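Long-range contacts in acireductone dioxygenase (Bacillus anthracis, PDB 4QGL), which probably catalyses the reaction of an acireductone with oxygen in the methionine salvage pathway, giving different products depending on whether iron or nickel is bound: residues L46-Y50 with V114-G118; I83-N87 with R156-A160; L42-L46 with A58-A62; G31-W37 with E135-S141. All coordinates share one frame; numbering follows the deposited sequence.

Overall arrangement
Starting from the N terminus, strand 33-36 opens contact 4, which closes only when the chain returns at 135-141. Within that span, contact 3 closes a short loop between 42-46 and helix 54-63. Contact 1 begins from the same connection, shares Leu46 with contact 3, and closes at 114-118. Contact 2 starts on strand 79-85, after contact 3 has closed, and ends on strand 158-164, crossing both contact 1 and contact 4. Contacts 2 and 4 pair the two outermost strands of one five-stranded sheet with their neighbours, their centres about 17 Å apart. Contacts 1 and 2 touch through Val114, Ser115 and Val159, linking the loop before helix 54-63 to that sheet.

Contact 1: L46-Y50 with V114-G118; sequences LNENY and VSGHG. With CD (cadmium ion), chain C.
Tyr50 reaches Ser115 and Gly116 with the hydroxyl end of its ring, and both Ser115 CB and Gly116 N approach the ring obliquely. Tyr50 OH is 3.0 Å from Gly116 N, but the angle is too poor for a hydrogen bond. The other flat group, the His117 imidazole, meets a cadmium ion in its own plane at the NE2 edge, 2.7 Å away, and its ND1 is held by Asp155. Glu135 and Gly1 also bind this ion.

Glu48 touches segment 114-118 twice. Its backbone N gives a weak, bent hydrogen bond to Ser115 OG (3.1 Å, 127°). Its side chain, with CG beside the backbone N (chi1 -81°) and a further bend at chi2, folds back so that OE2 accepts a long, weak but fairly straight bond from Gly116 N (3.3 Å, 162°).

Water 1 completes the join: it accepts from Ser115 OG at 3.0 Å and donates to both Leu46 O and Asn49 O. Ser115 and Val114 both face Val159, the arrangement of a classic beta bulge.

The direct bonds are weak, so the evidence favours a loop held largely through shared polar atoms and solvent. At the centre of this network the serine hydroxyl plays both parts, accepting from Glu48 N while donating to the water.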
loop_
_atom_site.group_PDB
_atom_site.type_symbol
_atom_site.label_atom_id
_atom_site.label_comp_id
_atom_site.label_asym_id
_atom_site.label_seq_id
_atom_site.Cartn_x
_atom_site.Cartn_y
_atom_site.Cartn_z
ATOM N N LEU A 46 3.811 -9.686 -16.377
ATOM C CA LEU A 46 4.025 -9.152 -15.008
ATOM C C LEU A 46 2.840 -9.243 -14.021
ATOM O O LEU A 46 3.029 -8.991 -12.839
ATOM C CB LEU A 46 4.565 -7.717 -15.066
ATOM C CG LEU A 46 5.948 -7.667 -15.686
ATOM C CD1 LEU A 46 6.502 -6.254 -15.672
ATOM C CD2 LEU A 46 6.879 -8.612 -14.965
ATOM N N ASN A 47 1.643 -9.574 -14.515
ATOM C CA ASN A 47 0.464 -9.848 -13.676
ATOM C C ASN A 47 0.629 -11.108 -12.811
ATOM O O ASN A 47 1.111 -12.144 -13.278
ATOM C CB ASN A 47 -0.785 -10.026 -14.540
ATOM C CG ASN A 47 -1.693 -8.830 -14.503
ATOM O OD1 ASN A 47 -2.805 -8.904 -13.980
ATOM N ND2 ASN A 47 -1.238 -7.719 -15.077
ATOM N N GLU A 48 0.235 -11.001 -11.551
ATOM C CA GLU A 48 0.371 -12.104 -10.624
ATOM C C GLU A 48 1.714 -12.802 -10.802
ATOM O O GLU A 48 1.794 -14.014 -10.941
ATOM C CB GLU A 48 -0.784 -13.100 -10.793
ATOM C CG GLU A 48 -2.093 -12.722 -10.102
ATOM C CD GLU A 48 -1.912 -11.902 -8.825
ATOM O OE1 GLU A 48 -1.376 -12.419 -7.826
ATOM O OE2 GLU A 48 -2.299 -10.714 -8.813
ATOM N N ASN A 49 2.774 -12.011 -10.785
ATOM C CA ASN A 49 4.099 -12.536 -10.942
ATOM C C ASN A 49 4.827 -12.208 -9.672
ATOM O O ASN A 49 4.996 -11.037 -9.333
ATOM C CB ASN A 49 4.755 -11.868 -12.140
ATOM C CG ASN A 49 6.060 -12.518 -12.532
ATOM O OD1 ASN A 49 6.775 -13.049 -11.699
ATOM N ND2 ASN A 49 6.387 -12.457 -13.808
ATOM N N TYR A 50 5.241 -13.242 -8.958
ATOM C CA TYR A 50 5.804 -13.076 -7.618
ATOM C C TYR A 50 7.278 -13.457 -7.514
ATOM O O TYR A 50 7.911 -13.126 -6.528
ATOM C CB TYR A 50 4.979 -13.864 -6.581
ATOM C CG TYR A 50 3.578 -13.312 -6.377
ATOM C CD1 TYR A 50 3.335 -12.309 -5.443
ATOM C CD2 TYR A 50 2.506 -13.765 -7.146
ATOM C CE1 TYR A 50 2.073 -11.782 -5.277
ATOM C CE2 TYR A 50 1.242 -13.248 -6.975
ATOM C CZ TYR A 50 1.032 -12.256 -6.034
ATOM O OH TYR A 50 -0.211 -11.718 -5.854
ATOM N N VAL A 114 0.745 -3.682 -7.153
ATOM C CA VAL A 114 0.819 -4.224 -8.491
ATOM C C VAL A 114 0.111 -5.541 -8.614
ATOM O O VAL A 114 -0.621 -5.766 -9.548
ATOM C CB VAL A 114 2.262 -4.476 -8.945
ATOM C CG1 VAL A 114 2.284 -4.742 -10.454
ATOM C CG2 VAL A 114 3.182 -3.294 -8.632
ATOM N N SER A 115 0.363 -6.437 -7.671
ATOM C CA SER A 115 -0.320 -7.732 -7.606
ATOM C C SER A 115 -0.678 -8.096 -6.181
ATOM O O SER A 115 -0.115 -7.530 -5.261
ATOM C CB SER A 115 0.604 -8.791 -8.163
ATOM O OG SER A 115 0.699 -8.657 -9.572
ATOM N N GLY A 116 -1.589 -9.067 -6.005
ATOM C CA GLY A 116 -2.011 -9.575 -4.686
ATOM C C GLY A 116 -2.795 -8.574 -3.884
ATOM O O GLY A 116 -3.528 -7.765 -4.448
ATOM N N HIS A 117 -2.641 -8.626 -2.554
ATOM C CA HIS A 117 -3.466 -7.793 -1.643
ATOM C C HIS A 117 -2.741 -7.350 -0.390
ATOM O O HIS A 117 -1.750 -7.959 0.015
ATOM C CB HIS A 117 -4.730 -8.529 -1.201
ATOM C CG HIS A 117 -5.537 -9.085 -2.329
ATOM N ND1 HIS A 117 -5.273 -10.314 -2.893
ATOM C CD2 HIS A 117 -6.604 -8.590 -2.988
ATOM C CE1 HIS A 117 -6.137 -10.547 -3.863
ATOM N NE2 HIS A 117 -6.958 -9.514 -3.941
ATOM N N GLY A 118 -3.212 -6.276 0.221
ATOM C CA GLY A 118 -2.761 -5.936 1.554
ATOM C C GLY A 118 -3.883 -5.257 2.287
ATOM O O GLY A 118 -4.875 -4.879 1.680
HETATM CD CD CD C . -9.079 -8.759 -5.349
HETATM O O HOH W 1 3.629 -8.882 -10.048
HETATM O O HOH W 2 -2.710 -7.300 -11.546
#

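Contact 2: I83-N87 with R156-A160; sequences ISLSN and RQVVA
Arg156 runs past the amide of Asn87. Its CB lies 3.7 Å from Asn87 OD1, and CG is only slightly farther from that oxygen. The chain then bends at chi2 (-91°) and again at chi3, bringing NE back to 4.0 Å from Asn87 OD1, too long for a hydrogen bond. The oxygen sits at the edge of the guanidinium, near its plane, while the two flat groups are turned 58° apart and the side chains cross at roughly a right angle. At the tip, NH2 makes a long, weak ion pair with Asp93, and the side chain also touches Leu92 and Leu96 of helix 92-96.

Beyond this loop end the two segments become antiparallel strands, 173° apart in direction. Four backbone hydrogen bonds fix the register: Ile83 and Ala160 exchange a pair, as do Leu85 and Val158, with Leu85 N to Val158 O at 3.0 Å. Between them, Ser84 and Val159 form a non-hydrogen-bonded pair in which Ser84 CB meets Val159 CG2 at 3.7 Å. Ser84 OG turns to Tyr50 O. Ile83, Leu85, Val158 and Ala160 project from the opposite face, with Ile83 CD1 4.3 Å from Ala160 CB. On that face the side chain of Ile83 is about 7 Å from a bound cadmium ion and that of Ala160 about 5 Å from that of Arg111.

This pairing joins edge strand 79-85 to strand 158-164 in a five-stranded antiparallel sheet of the cupin fold.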
loop_
_atom_site.group_PDB
_atom_site.type_symbol
_atom_site.label_atom_id
_atom_site.label_comp_id
_atom_site.label_asym_id
_atom_site.label_seq_id
_atom_site.Cartn_x
_atom_site.Cartn_y
_atom_site.Cartn_z
ATOM N N ILE A 83 9.141 -4.546 -3.930
ATOM C CA ILE A 83 9.249 -5.719 -3.084
ATOM C C ILE A 83 8.132 -6.727 -3.373
ATOM O O ILE A 83 7.055 -6.368 -3.810
ATOM C CB ILE A 83 9.352 -5.320 -1.594
ATOM C CG1 ILE A 83 8.252 -4.352 -1.171
ATOM C CG2 ILE A 83 10.689 -4.622 -1.361
ATOM C CD1 ILE A 83 7.065 -5.019 -0.559
ATOM N N SER A 84 8.429 -7.999 -3.172
ATOM C CA SER A 84 7.385 -9.012 -3.154
ATOM C C SER A 84 7.482 -9.954 -1.963
ATOM O O SER A 84 8.560 -10.310 -1.549
ATOM C CB SER A 84 7.370 -9.792 -4.448
ATOM O OG SER A 84 8.439 -10.694 -4.496
ATOM N N LEU A 85 6.316 -10.334 -1.433
ATOM C CA LEU A 85 6.165 -11.261 -0.306
ATOM C C LEU A 85 5.230 -12.355 -0.719
ATOM O O LEU A 85 4.264 -12.093 -1.415
ATOM C CB LEU A 85 5.572 -10.543 0.897
ATOM C CG LEU A 85 6.467 -9.466 1.518
ATOM C CD1 LEU A 85 5.723 -8.679 2.570
ATOM C CD2 LEU A 85 7.714 -10.072 2.112
ATOM N N SER A 86 5.531 -13.589 -0.316
ATOM C CA SER A 86 4.662 -14.746 -0.578
ATOM C C SER A 86 4.987 -15.871 0.413
ATOM O O SER A 86 5.929 -15.746 1.186
ATOM C CB SER A 86 4.773 -15.221 -2.028
ATOM O OG SER A 86 6.106 -15.528 -2.376
ATOM N N ASN A 87 4.185 -16.939 0.423
ATOM C CA ASN A 87 4.343 -18.046 1.395
ATOM C C ASN A 87 5.728 -18.659 1.323
ATOM O O ASN A 87 6.275 -19.091 2.331
ATOM C CB ASN A 87 3.303 -19.168 1.165
ATOM C CG ASN A 87 2.113 -19.091 2.120
ATOM O OD1 ASN A 87 2.072 -18.292 3.064
ATOM N ND2 ASN A 87 1.134 -19.939 1.877
ATOM N N ARG A 156 -2.059 -14.467 1.233
ATOM C CA ARG A 156 -0.700 -14.249 1.774
ATOM C C ARG A 156 0.358 -13.931 0.674
ATOM O O ARG A 156 1.426 -14.521 0.650
ATOM C CB ARG A 156 -0.222 -15.447 2.624
ATOM C CG ARG A 156 -1.122 -15.892 3.782
ATOM C CD ARG A 156 -0.769 -15.192 5.090
ATOM N NE ARG A 156 0.479 -15.714 5.678
ATOM C CZ ARG A 156 1.065 -15.231 6.781
ATOM N NH1 ARG A 156 0.530 -14.209 7.441
ATOM N NH2 ARG A 156 2.193 -15.768 7.226
ATOM N N GLN A 157 0.064 -12.985 -0.209
ATOM C CA GLN A 157 1.025 -12.581 -1.217
ATOM C C GLN A 157 0.754 -11.162 -1.713
ATOM O O GLN A 157 -0.385 -10.775 -1.944
ATOM C CB GLN A 157 1.013 -13.548 -2.383
ATOM C CG GLN A 157 -0.312 -13.543 -3.092
ATOM C CD GLN A 157 -0.420 -14.652 -4.081
ATOM O OE1 GLN A 157 0.537 -15.379 -4.295
ATOM N NE2 GLN A 157 -1.596 -14.798 -4.688
ATOM N N VAL A 158 1.813 -10.389 -1.867
ATOM C CA VAL A 158 1.668 -9.058 -2.414
ATOM C C VAL A 158 2.913 -8.670 -3.197
ATOM O O VAL A 158 4.049 -9.035 -2.834
ATOM C CB VAL A 158 1.329 -8.048 -1.285
ATOM C CG1 VAL A 158 2.549 -7.620 -0.503
ATOM C CG2 VAL A 158 0.654 -6.832 -1.847
ATOM N N VAL A 159 2.693 -7.947 -4.292
ATOM C CA VAL A 159 3.769 -7.197 -4.987
ATOM C C VAL A 159 3.442 -5.716 -4.966
ATOM O O VAL A 159 2.328 -5.351 -5.272
ATOM C CB VAL A 159 3.956 -7.634 -6.438
ATOM C CG1 VAL A 159 5.011 -6.786 -7.107
ATOM C CG2 VAL A 159 4.413 -9.065 -6.525
ATOM N N ALA A 160 4.431 -4.887 -4.607
ATOM C CA ALA A 160 4.270 -3.433 -4.420
ATOM C C ALA A 160 5.485 -2.618 -4.825
ATOM O O ALA A 160 6.619 -3.062 -4.759
ATOM C CB ALA A 160 3.970 -3.135 -2.950
#

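Contact 3: L42-L46 with A58-A62; sequences LPPHL and AEILA
Leu46 and Ile60 meet obliquely, and the evidence for apolar packing is Leu46 CD1 to Ile60 CG1 at 3.5 Å. Leu42 adds a looser approach to the same isoleucine carbon through its CD1. The same Leu46 methyl also lies against the Glu59 stem, 4.0 Å from Glu59 CD, so one branch of the leucine touches two consecutive residues of the helix.

Glu59 is extended from CB outward, with CG opposite its backbone N (chi1 -161°), which carries the carboxylate past Leu46 to His45. There it faces the edge of the imidazole: Glu59 OE2 is 3.6 Å from His45 NE2, and the ring and carboxylate planes are 43° apart. Leu46 CG lies over one face of the His45 ring, toward its rim. Pro43 CG approaches Glu59 OE1 at 4.0 Å. A hydrogen bond from Leu46 N to Pro43 O closes the bend carrying these residues.

No direct hydrogen bond links the segments. Water 3 lies between the polar ends, 3.2 Å from His45 NE2 but implausibly close to Glu59 OE1, so a bridge through it is less certain. The helix is therefore held to the loop by apolar contact beside a polar rim, where the carboxylate may favour a protonated histidine.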
loop_
_atom_site.group_PDB
_atom_site.type_symbol
_atom_site.label_atom_id
_atom_site.label_comp_id
_atom_site.label_asym_id
_atom_site.label_seq_id
_atom_site.Cartn_x
_atom_site.Cartn_y
_atom_site.Cartn_z
ATOM N N LEU A 42 -0.097 -2.560 -17.261
ATOM C CA LEU A 42 0.900 -3.533 -16.901
ATOM C C LEU A 42 0.836 -4.660 -17.899
ATOM O O LEU A 42 -0.232 -5.169 -18.189
ATOM C CB LEU A 42 0.655 -4.059 -15.478
ATOM C CG LEU A 42 1.779 -4.881 -14.821
ATOM C CD1 LEU A 42 2.917 -3.994 -14.345
ATOM C CD2 LEU A 42 1.253 -5.710 -13.655
ATOM N N PRO A 43 1.988 -5.039 -18.451
ATOM C CA PRO A 43 2.090 -6.216 -19.300
ATOM C C PRO A 43 1.698 -7.507 -18.591
ATOM O O PRO A 43 2.038 -7.706 -17.435
ATOM C CB PRO A 43 3.567 -6.276 -19.687
ATOM C CG PRO A 43 4.154 -4.970 -19.331
ATOM C CD PRO A 43 3.152 -4.154 -18.583
ATOM N N PRO A 44 1.010 -8.388 -19.300
ATOM C CA PRO A 44 0.456 -9.578 -18.664
ATOM C C PRO A 44 1.469 -10.534 -18.040
ATOM O O PRO A 44 1.146 -11.153 -17.011
ATOM C CB PRO A 44 -0.326 -10.241 -19.806
ATOM C CG PRO A 44 -0.784 -9.081 -20.632
ATOM C CD PRO A 44 0.403 -8.151 -20.625
ATOM N N HIS A 45 2.669 -10.634 -18.608
ATOM C CA HIS A 45 3.666 -11.514 -18.019
ATOM C C HIS A 45 4.108 -10.960 -16.668
ATOM O O HIS A 45 4.691 -11.697 -15.883
ATOM C CB HIS A 45 4.856 -11.750 -18.941
ATOM C CG HIS A 45 5.898 -10.688 -18.866
ATOM N ND1 HIS A 45 7.052 -10.841 -18.136
ATOM C CD2 HIS A 45 5.967 -9.460 -19.432
ATOM C CE1 HIS A 45 7.788 -9.748 -18.250
ATOM N NE2 HIS A 45 7.151 -8.893 -19.031
ATOM N N LEU A 46 3.811 -9.686 -16.377
ATOM C CA LEU A 46 4.025 -9.152 -15.008
ATOM C C LEU A 46 2.840 -9.243 -14.021
ATOM O O LEU A 46 3.029 -8.991 -12.839
ATOM C CB LEU A 46 4.565 -7.717 -15.066
ATOM C CG LEU A 46 5.948 -7.667 -15.686
ATOM C CD1 LEU A 46 6.502 -6.254 -15.672
ATOM C CD2 LEU A 46 6.879 -8.612 -14.965
ATOM N N ALA A 58 12.703 -3.512 -12.887
ATOM C CA ALA A 58 13.026 -2.308 -13.643
ATOM C C ALA A 58 11.909 -1.957 -14.601
ATOM O O ALA A 58 11.602 -0.795 -14.800
ATOM C CB ALA A 58 14.336 -2.501 -14.406
ATOM N N GLU A 59 11.306 -2.976 -15.187
ATOM C CA GLU A 59 10.204 -2.791 -16.115
ATOM C C GLU A 59 8.956 -2.253 -15.471
ATOM O O GLU A 59 8.279 -1.425 -16.045
ATOM C CB GLU A 59 9.849 -4.115 -16.733
ATOM C CG GLU A 59 9.050 -3.975 -18.002
ATOM C CD GLU A 59 8.910 -5.294 -18.726
ATOM O OE1 GLU A 59 8.153 -5.324 -19.721
ATOM O OE2 GLU A 59 9.542 -6.305 -18.296
ATOM N N ILE A 60 8.650 -2.766 -14.286
ATOM C CA ILE A 60 7.499 -2.339 -13.514
ATOM C C ILE A 60 7.606 -0.858 -13.189
ATOM O O ILE A 60 6.677 -0.086 -13.422
ATOM C CB ILE A 60 7.370 -3.184 -12.235
ATOM C CG1 ILE A 60 6.761 -4.545 -12.580
ATOM C CG2 ILE A 60 6.503 -2.486 -11.185
ATOM C CD1 ILE A 60 6.546 -5.439 -11.378
ATOM N N LEU A 61 8.761 -0.459 -12.672
ATOM C CA LEU A 61 9.096 0.967 -12.499
ATOM C C LEU A 61 9.142 1.803 -13.790
ATOM O O LEU A 61 8.913 3.002 -13.767
ATOM C CB LEU A 61 10.434 1.097 -11.785
ATOM C CG LEU A 61 10.457 0.557 -10.354
ATOM C CD1 LEU A 61 11.882 0.651 -9.831
ATOM C CD2 LEU A 61 9.469 1.305 -9.466
ATOM N N ALA A 62 9.441 1.196 -14.920
ATOM C CA ALA A 62 9.319 1.923 -16.159
ATOM C C ALA A 62 7.887 2.221 -16.574
ATOM O O ALA A 62 7.618 3.286 -17.106
ATOM C CB ALA A 62 10.040 1.183 -17.276
HETATM O O HOH W 3 7.396 -6.839 -21.491
#

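Contact 4: G31-W37 with E135-S141; sequences GVLYEKW and EPGDLIS. With CD (cadmium ion), chain C.
Asp138 OD1 draws two donors from the neighbouring strand: Tyr34 OH at a very short 2.5 Å, whose exact length is doubtful, and Lys36 NZ at 2.8 Å, a salt bridge. The oxygen lies at the edge of the Tyr34 ring, in its plane, while ring and carboxylate stand 84° apart. The lysine instead comes from above the carboxylate plane, 58° out of it. Its chain leaves CB with CG opposite the backbone N and bends at chi2, so NZ also donates to Pro136 O. The N-terminal segment adds Ala6 N at Tyr34 OH and Ala4 O at Lys36 NZ. Asp138 OD2 accepts from Glu135 N at 2.7 Å, so the carboxylate also spans the type II turn Glu135-Asp138, beside the weak backbone bond Asp138 N to Glu135 O. Gly137 occupies its third position with positive phi. Glu135 chelates cadmium through both oxygens, at 2.4 Å (OE1) and 2.3 Å (OE2), with His117 and Gly1 O.

On the face that carries Glu35 and Leu139, Glu35 OE2 accepts from Trp37 NE1 at 2.7 Å, nearly in the indole plane. Leu139 CB lies over one indole face, toward the rim, and Phe112 stacks with the ring as well. Glu35 has a second partner in Arg74.

Backbone bonds such as Glu35 N to Leu139 O (2.9 Å) set the antiparallel register, the strand axes 166° apart. The result is the edge of a five-stranded cupin sheet, strand 33-36 being outermost and paired with 138-142.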
loop_
_atom_site.group_PDB
_atom_site.type_symbol
_atom_site.label_atom_id
_atom_site.label_comp_id
_atom_site.label_asym_id
_atom_site.label_seq_id
_atom_site.Cartn_x
_atom_site.Cartn_y
_atom_site.Cartn_z
ATOM N N GLY A 31 -6.706 12.233 5.968
ATOM C CA GLY A 31 -5.367 12.619 5.536
ATOM C C GLY A 31 -4.702 11.564 4.687
ATOM O O GLY A 31 -3.564 11.706 4.359
ATOM N N VAL A 32 -5.416 10.506 4.312
ATOM C CA VAL A 32 -4.823 9.397 3.548
ATOM C C VAL A 32 -4.982 9.639 2.027
ATOM O O VAL A 32 -6.078 9.608 1.477
ATOM C CB VAL A 32 -5.433 8.024 3.980
ATOM C CG1 VAL A 32 -4.710 6.837 3.350
ATOM C CG2 VAL A 32 -5.374 7.889 5.473
ATOM N N LEU A 33 -3.874 9.897 1.349
ATOM C CA LEU A 33 -3.928 10.083 -0.095
ATOM C C LEU A 33 -4.260 8.782 -0.752
ATOM O O LEU A 33 -3.694 7.752 -0.424
ATOM C CB LEU A 33 -2.601 10.576 -0.653
ATOM C CG LEU A 33 -2.562 10.890 -2.181
ATOM C CD1 LEU A 33 -3.703 11.816 -2.618
ATOM C CD2 LEU A 33 -1.224 11.508 -2.590
ATOM N N TYR A 34 -5.196 8.823 -1.667
ATOM C CA TYR A 34 -5.518 7.655 -2.416
ATOM C C TYR A 34 -5.546 8.002 -3.905
ATOM O O TYR A 34 -6.005 9.069 -4.295
ATOM C CB TYR A 34 -6.829 7.055 -1.917
ATOM C CG TYR A 34 -7.259 5.879 -2.735
ATOM C CD1 TYR A 34 -6.370 4.846 -3.032
ATOM C CD2 TYR A 34 -8.554 5.796 -3.237
ATOM C CE1 TYR A 34 -6.748 3.774 -3.827
ATOM C CE2 TYR A 34 -8.962 4.714 -4.019
ATOM C CZ TYR A 34 -8.057 3.705 -4.319
ATOM O OH TYR A 34 -8.477 2.644 -5.100
ATOM N N GLU A 35 -4.986 7.136 -4.733
ATOM C CA GLU A 35 -4.991 7.350 -6.168
ATOM C C GLU A 35 -5.229 6.018 -6.791
ATOM O O GLU A 35 -4.820 4.991 -6.230
ATOM C CB GLU A 35 -3.650 7.861 -6.643
ATOM C CG GLU A 35 -3.252 9.225 -6.102
ATOM C CD GLU A 35 -1.971 9.745 -6.749
ATOM O OE1 GLU A 35 -1.452 10.818 -6.328
ATOM O OE2 GLU A 35 -1.464 9.076 -7.694
ATOM N N LYS A 36 -5.889 6.028 -7.938
ATOM C CA LYS A 36 -6.042 4.818 -8.703
ATOM C C LYS A 36 -5.269 4.989 -10.008
ATOM O O LYS A 36 -5.576 5.889 -10.806
ATOM C CB LYS A 36 -7.531 4.509 -8.939
ATOM C CG LYS A 36 -7.846 3.114 -9.555
ATOM C CD LYS A 36 -7.999 2.000 -8.486
ATOM C CE LYS A 36 -7.793 0.570 -9.039
ATOM N NZ LYS A 36 -7.587 -0.429 -7.933
ATOM N N TRP A 37 -4.237 4.166 -10.204
ATOM C CA TRP A 37 -3.438 4.211 -11.432
ATOM C C TRP A 37 -3.918 3.143 -12.387
ATOM O O TRP A 37 -4.526 2.138 -11.969
ATOM C CB TRP A 37 -1.977 3.947 -11.141
ATOM C CG TRP A 37 -1.367 4.952 -10.277
ATOM C CD1 TRP A 37 -1.914 6.142 -9.866
ATOM C CD2 TRP A 37 -0.056 4.902 -9.741
ATOM N NE1 TRP A 37 -1.008 6.834 -9.102
ATOM C CE2 TRP A 37 0.140 6.093 -9.008
ATOM C CE3 TRP A 37 0.976 3.973 -9.817
ATOM C CZ2 TRP A 37 1.323 6.369 -8.359
ATOM C CZ3 TRP A 37 2.134 4.243 -9.181
ATOM C CH2 TRP A 37 2.309 5.436 -8.450
ATOM N N GLU A 135 -6.580 -3.169 -3.678
ATOM C CA GLU A 135 -6.557 -4.021 -4.863
ATOM C C GLU A 135 -5.475 -3.535 -5.796
ATOM O O GLU A 135 -5.016 -2.397 -5.702
ATOM C CB GLU A 135 -7.913 -3.999 -5.549
ATOM C CG GLU A 135 -9.043 -4.636 -4.730
ATOM C CD GLU A 135 -9.111 -6.120 -4.962
ATOM O OE1 GLU A 135 -8.327 -6.550 -5.806
ATOM O OE2 GLU A 135 -9.908 -6.850 -4.344
ATOM N N PRO A 136 -5.023 -4.402 -6.703
ATOM C CA PRO A 136 -4.034 -3.883 -7.635
ATOM C C PRO A 136 -4.504 -2.615 -8.297
ATOM O O PRO A 136 -5.681 -2.461 -8.522
ATOM C CB PRO A 136 -3.894 -5.010 -8.655
ATOM C CG PRO A 136 -4.181 -6.256 -7.838
ATOM C CD PRO A 136 -5.228 -5.861 -6.841
ATOM N N GLY A 137 -3.592 -1.692 -8.566
ATOM C CA GLY A 137 -3.966 -0.410 -9.181
ATOM C C GLY A 137 -4.159 0.673 -8.139
ATOM O O GLY A 137 -4.392 1.839 -8.493
ATOM N N ASP A 138 -4.001 0.280 -6.872
ATOM C CA ASP A 138 -4.236 1.144 -5.724
ATOM C C ASP A 138 -2.953 1.789 -5.226
ATOM O O ASP A 138 -2.054 1.079 -4.831
ATOM C CB ASP A 138 -4.794 0.293 -4.573
ATOM C CG ASP A 138 -6.317 0.167 -4.601
ATOM O OD1 ASP A 138 -6.951 0.765 -5.492
ATOM O OD2 ASP A 138 -6.909 -0.525 -3.726
ATOM N N LEU A 139 -2.848 3.120 -5.202
ATOM C CA LEU A 139 -1.756 3.790 -4.478
ATOM C C LEU A 139 -2.315 4.478 -3.289
ATOM O O LEU A 139 -3.284 5.215 -3.430
ATOM C CB LEU A 139 -1.022 4.828 -5.306
ATOM C CG LEU A 139 0.093 5.512 -4.481
ATOM C CD1 LEU A 139 1.336 5.645 -5.277
ATOM C CD2 LEU A 139 -0.311 6.855 -3.923
ATOM N N ILE A 140 -1.640 4.252 -2.153
ATOM C CA ILE A 140 -2.055 4.812 -0.874
ATOM C C ILE A 140 -0.895 5.486 -0.199
ATOM O O ILE A 140 0.225 4.976 -0.275
ATOM C CB ILE A 140 -2.643 3.749 0.099
ATOM C CG1 ILE A 140 -3.084 4.437 1.378
ATOM C CG2 ILE A 140 -1.665 2.642 0.469
ATOM C CD1 ILE A 140 -3.716 3.496 2.338
ATOM N N SER A 141 -1.136 6.630 0.444
ATOM C CA SER A 141 -0.099 7.222 1.286
ATOM C C SER A 141 -0.597 7.414 2.694
ATOM O O SER A 141 -1.585 8.103 2.952
ATOM C CB SER A 141 0.473 8.556 0.778
ATOM O OG SER A 141 1.364 9.097 1.770
HETATM CD CD CD C . -9.079 -8.759 -5.349
HETATM O O HOH W 4 -0.591 11.005 3.239
#